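Local coordinates for tailspike protein (Acinetobacter phage vB_ApiP_P1, PDB 6E1R) that probably recognises and cleaves surface polysaccharide of its Acinetobacter host as the trimeric tailspike of the phage, at residues G450-Y464 with F519-A531. Sequence-based numbering, arbitrary orientation.
Sequences GVASLSHPSISGASY and FTWSINSSNVLVA
A beta bulge marks the pairing of strand 450-455 with strand 528-531, where Val-451 and Ala-452 both lie opposite Leu-529. Val-451 N donates to Leu-529 O at 2.8 Å. Leu-529 N returns a bond to Ala-452 O. The extra residue is Val-451, whose helix-like psi of -49° is that of the first position of a classic bulge. Beyond it, Leu-454 N donates to Asn-527 O at 2.8 Å, in a nearly straight bond.

Strands 519-523 and 528-531 form a hairpin, closed by a type I turn from Asn-524 to Asn-527. Asn-524 OD1 braces the turn by accepting Val-528 N at 2.9 Å. One water bridges Ser-453 OG and Ser-526 O. The antiparallel sheet built from the hairpin and strand 450-455 packs on a second antiparallel sheet in a beta-sandwich, in the C-terminal part of the chain beyond the parallel beta-helix. Leu-454 and Leu-529 both reach Leu-468 of that second sheet. Leu-454 CD1 also meets Ile-523 CD1 at 3.7 Å, the two side chains crossing at about a right angle. Further along, Val-451 CG2 lies anti to its carbonyl carbon and touches the rim of the Trp-521 indole, at CZ3. The same methyl is 4.0 Å from Ala-531 CB. Met-543 packs against all three residues.

At the end of the loop that follows strand 450-455, Tyr-464 comes back to the hairpin turn. Its OH donates to Asn-527 OD1 at 2.7 Å, in the carbonyl plane and on a lone pair. The phenol ring and the amide stand 78° apart. Leu-454 CB lies over one face of the ring, toward its rim. Lys-498 NZ is a second donor to Asn-527 OD1. Next to Tyr-464, Ser-463 OG shares its one proton between two carbonyls of a neighbouring subunit, Ala-479 O and Thr-482 O.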
loop_
_atom_site.group_PDB
_atom_site.type_symbol
_atom_site.label_atom_id
_atom_site.label_comp_id
_atom_site.label_asym_id
_atom_site.label_seq_id
_atom_site.Cartn_x
_atom_site.Cartn_y
_atom_site.Cartn_z
ATOM N N GLY A 450 29.111 12.286 44.814
ATOM C CA GLY A 450 27.746 12.316 44.318
ATOM C C GLY A 450 27.500 11.212 43.304
ATOM O O GLY A 450 28.361 10.885 42.486
ATOM N N VAL A 451 26.305 10.633 43.362
ATOM C CA VAL A 451 25.922 9.518 42.505
ATOM C C VAL A 451 24.911 9.946 41.448
ATOM O O VAL A 451 25.079 9.655 40.264
ATOM C CB VAL A 451 25.381 8.338 43.343
ATOM C CG1 VAL A 451 24.819 7.254 42.436
ATOM C CG2 VAL A 451 26.478 7.776 44.234
ATOM N N ALA A 452 23.855 10.645 41.859
ATOM C CA ALA A 452 22.816 11.056 40.925
ATOM C C ALA A 452 22.064 12.244 41.501
ATOM O O ALA A 452 22.134 12.530 42.699
ATOM C CB ALA A 452 21.848 9.908 40.618
ATOM N N SER A 453 21.346 12.940 40.623
ATOM C CA SER A 453 20.488 14.048 41.011
ATOM C C SER A 453 19.050 13.565 41.138
ATOM O O SER A 453 18.557 12.819 40.286
ATOM C CB SER A 453 20.568 15.187 39.993
ATOM O OG SER A 453 21.878 15.719 39.922
ATOM N N LEU A 454 18.384 13.990 42.205
ATOM C CA LEU A 454 17.010 13.602 42.485
ATOM C C LEU A 454 16.077 14.766 42.190
ATOM O O LEU A 454 16.407 15.925 42.465
ATOM C CB LEU A 454 16.852 13.154 43.940
ATOM C CG LEU A 454 17.785 12.026 44.383
ATOM C CD1 LEU A 454 17.537 11.657 45.838
ATOM C CD2 LEU A 454 17.624 10.809 43.480
ATOM N N SER A 455 14.910 14.453 41.631
ATOM C CA SER A 455 13.924 15.473 41.301
ATOM C C SER A 455 12.584 14.802 41.049
ATOM O O SER A 455 12.504 13.589 40.839
ATOM C CB SER A 455 14.348 16.292 40.076
ATOM O OG SER A 455 14.512 15.461 38.940
ATOM N N HIS A 456 11.533 15.609 41.082
ATOM C CA HIS A 456 10.214 15.118 40.712
ATOM C C HIS A 456 10.184 14.872 39.208
ATOM O O HIS A 456 10.614 15.737 38.435
ATOM C CB HIS A 456 9.137 16.124 41.114
ATOM C CG HIS A 456 7.746 15.571 41.091
ATOM N ND1 HIS A 456 7.060 15.333 39.919
ATOM C CD2 HIS A 456 6.909 15.219 42.094
ATOM C CE1 HIS A 456 5.862 14.852 40.202
ATOM N NE2 HIS A 456 5.745 14.774 41.516
ATOM N N PRO A 457 9.688 13.718 38.751
ATOM C CA PRO A 457 9.774 13.404 37.317
ATOM C C PRO A 457 8.694 14.045 36.463
ATOM O O PRO A 457 8.850 14.087 35.236
ATOM C CB PRO A 457 9.669 11.871 37.283
ATOM C CG PRO A 457 9.068 11.468 38.612
ATOM C CD PRO A 457 8.980 12.674 39.509
ATOM N N SER A 458 7.612 14.544 37.057
ATOM C CA SER A 458 6.514 15.136 36.302
ATOM C C SER A 458 6.392 16.640 36.487
ATOM O O SER A 458 6.097 17.352 35.525
ATOM C CB SER A 458 5.187 14.478 36.700
ATOM O OG SER A 458 5.331 13.075 36.835
ATOM N N ILE A 459 6.612 17.143 37.697
ATOM C CA ILE A 459 6.453 18.557 38.016
ATOM C C ILE A 459 7.833 19.132 38.302
ATOM O O ILE A 459 8.552 18.635 39.178
ATOM C CB ILE A 459 5.505 18.763 39.205
ATOM C CG1 ILE A 459 4.236 17.930 39.015
ATOM C CG2 ILE A 459 5.156 20.237 39.359
ATOM C CD1 ILE A 459 3.340 17.894 40.230
ATOM N N SER A 460 8.203 20.177 37.565
ATOM C CA SER A 460 9.536 20.750 37.687
ATOM C C SER A 460 9.694 21.475 39.018
ATOM O O SER A 460 8.867 22.319 39.382
ATOM C CB SER A 460 9.807 21.709 36.529
ATOM O OG SER A 460 11.139 22.191 36.568
ATOM N N GLY A 461 10.759 21.144 39.746
ATOM C CA GLY A 461 11.057 21.806 41.000
ATOM C C GLY A 461 10.138 21.469 42.150
ATOM O O GLY A 461 10.253 22.084 43.215
ATOM N N ALA A 462 9.232 20.512 41.978
ATOM C CA ALA A 462 8.303 20.161 43.036
ATOM C C ALA A 462 8.964 19.226 44.045
ATOM O O ALA A 462 10.049 18.682 43.818
ATOM C CB ALA A 462 7.046 19.515 42.455
ATOM N N SER A 463 8.291 19.044 45.177
ATOM C CA SER A 463 8.771 18.128 46.203
ATOM C C SER A 463 8.701 16.697 45.686
ATOM O O SER A 463 7.618 16.204 45.352
ATOM C CB SER A 463 7.940 18.280 47.475
ATOM O OG SER A 463 8.012 19.602 47.983
ATOM N N TYR A 464 9.848 16.032 45.616
ATOM C CA TYR A 464 9.872 14.643 45.192
ATOM C C TYR A 464 9.694 13.718 46.393
ATOM O O TYR A 464 9.760 14.133 47.551
ATOM C CB TYR A 464 11.164 14.319 44.439
ATOM C CG TYR A 464 12.443 14.711 45.144
ATOM C CD1 TYR A 464 13.036 13.866 46.073
ATOM C CD2 TYR A 464 13.073 15.916 44.859
ATOM C CE1 TYR A 464 14.212 14.218 46.711
ATOM C CE2 TYR A 464 14.249 16.276 45.491
ATOM C CZ TYR A 464 14.814 15.423 46.416
ATOM O OH TYR A 464 15.984 15.779 47.046
ATOM N N PHE A 519 28.761 2.083 51.767
ATOM C CA PHE A 519 28.512 3.516 51.713
ATOM C C PHE A 519 27.311 3.876 52.575
ATOM O O PHE A 519 26.373 3.088 52.727
ATOM C CB PHE A 519 28.283 3.989 50.271
ATOM C CG PHE A 519 29.375 3.583 49.325
ATOM C CD1 PHE A 519 30.566 4.287 49.279
ATOM C CD2 PHE A 519 29.215 2.489 48.492
ATOM C CE1 PHE A 519 31.576 3.910 48.414
ATOM C CE2 PHE A 519 30.219 2.109 47.625
ATOM C CZ PHE A 519 31.401 2.821 47.586
ATOM N N THR A 520 27.355 5.083 53.136
ATOM C CA THR A 520 26.219 5.702 53.803
ATOM C C THR A 520 25.671 6.806 52.909
ATOM O O THR A 520 26.437 7.544 52.281
ATOM C CB THR A 520 26.625 6.272 55.167
ATOM O OG1 THR A 520 27.139 5.219 55.991
ATOM C CG2 THR A 520 25.432 6.911 55.864
ATOM N N TRP A 521 24.347 6.921 52.857
ATOM C CA TRP A 521 23.670 7.726 51.851
ATOM C C TRP A 521 23.050 8.978 52.457
ATOM O O TRP A 521 22.483 8.940 53.554
ATOM C CB TRP A 521 22.602 6.895 51.142
ATOM C CG TRP A 521 23.189 5.695 50.484
ATOM C CD1 TRP A 521 23.306 4.442 51.013
ATOM C CD2 TRP A 521 23.776 5.639 49.181
ATOM N NE1 TRP A 521 23.919 3.606 50.112
ATOM C CE2 TRP A 521 24.217 4.317 48.979
ATOM C CE3 TRP A 521 23.965 6.577 48.162
ATOM C CZ2 TRP A 521 24.835 3.910 47.799
ATOM C CZ3 TRP A 521 24.578 6.171 46.993
ATOM C CH2 TRP A 521 25.008 4.851 46.821
ATOM N N SER A 522 23.167 10.084 51.727
ATOM C CA SER A 522 22.622 11.367 52.143
ATOM C C SER A 522 22.190 12.135 50.902
ATOM O O SER A 522 22.403 11.699 49.768
ATOM C CB SER A 522 23.643 12.176 52.949
ATOM O OG SER A 522 24.790 12.464 52.167
ATOM N N ILE A 523 21.568 13.290 51.133
ATOM C CA ILE A 523 21.154 14.200 50.071
ATOM C C ILE A 523 21.610 15.598 50.462
ATOM O O ILE A 523 21.260 16.087 51.543
ATOM C CB ILE A 523 19.635 14.171 49.831
ATOM C CG1 ILE A 523 19.161 12.747 49.531
ATOM C CG2 ILE A 523 19.259 15.105 48.691
ATOM C CD1 ILE A 523 17.661 12.622 49.372
ATOM N N ASN A 524 22.390 16.238 49.594
ATOM C CA ASN A 524 22.936 17.553 49.890
ATOM C C ASN A 524 21.937 18.635 49.481
ATOM O O ASN A 524 20.799 18.351 49.097
ATOM C CB ASN A 524 24.295 17.736 49.211
ATOM C CG ASN A 524 24.228 17.610 47.695
ATOM O OD1 ASN A 524 23.153 17.638 47.094
ATOM N ND2 ASN A 524 25.391 17.480 47.069
ATOM N N SER A 525 22.362 19.898 49.555
ATOM C CA SER A 525 21.475 21.007 49.226
ATOM C C SER A 525 21.139 21.065 47.742
ATOM O O SER A 525 20.141 21.691 47.371
ATOM C CB SER A 525 22.103 22.330 49.671
ATOM O OG SER A 525 23.390 22.501 49.106
ATOM N N SER A 526 21.947 20.435 46.888
ATOM C CA SER A 526 21.692 20.395 45.454
ATOM C C SER A 526 20.856 19.190 45.034
ATOM O O SER A 526 20.821 18.860 43.843
ATOM C CB SER A 526 23.015 20.413 44.683
ATOM O OG SER A 526 23.730 21.612 44.931
ATOM N N ASN A 527 20.193 18.526 45.984
ATOM C CA ASN A 527 19.348 17.361 45.705
ATOM C C ASN A 527 20.129 16.243 45.018
ATOM O O ASN A 527 19.601 15.526 44.165
ATOM C CB ASN A 527 18.118 17.751 44.880
ATOM C CG ASN A 527 17.210 18.723 45.608
ATOM O OD1 ASN A 527 16.423 18.328 46.468
ATOM N ND2 ASN A 527 17.312 20.002 45.263
ATOM N N VAL A 528 21.397 16.089 45.387
ATOM C CA VAL A 528 22.258 15.047 44.838
ATOM C C VAL A 528 22.344 13.904 45.840
ATOM O O VAL A 528 22.603 14.128 47.029
ATOM C CB VAL A 528 23.657 15.595 44.509
ATOM C CG1 VAL A 528 24.570 14.473 44.039
ATOM C CG2 VAL A 528 23.561 16.687 43.454
ATOM N N LEU A 529 22.120 12.680 45.364
ATOM C CA LEU A 529 22.308 11.492 46.192
ATOM C C LEU A 529 23.800 11.259 46.390
ATOM O O LEU A 529 24.513 10.914 45.442
ATOM C CB LEU A 529 21.645 10.281 45.543
ATOM C CG LEU A 529 21.738 8.962 46.314
ATOM C CD1 LEU A 529 20.972 9.053 47.623
ATOM C CD2 LEU A 529 21.234 7.802 45.472
ATOM N N VAL A 530 24.277 11.445 47.618
ATOM C CA VAL A 530 25.698 11.387 47.937
ATOM C C VAL A 530 25.998 10.086 48.665
ATOM O O VAL A 530 25.250 9.675 49.562
ATOM C CB VAL A 530 26.126 12.603 48.782
ATOM C CG1 VAL A 530 27.613 12.539 49.099
ATOM C CG2 VAL A 530 25.783 13.896 48.060
ATOM N N ALA A 531 27.092 9.438 48.276
ATOM C CA ALA A 531 27.581 8.233 48.930
ATOM C C ALA A 531 28.873 8.555 49.668
ATOM O O ALA A 531 29.782 9.165 49.094
ATOM C CB ALA A 531 27.818 7.112 47.914
HETATM O O HOH W 1 21.698 18.138 40.885
#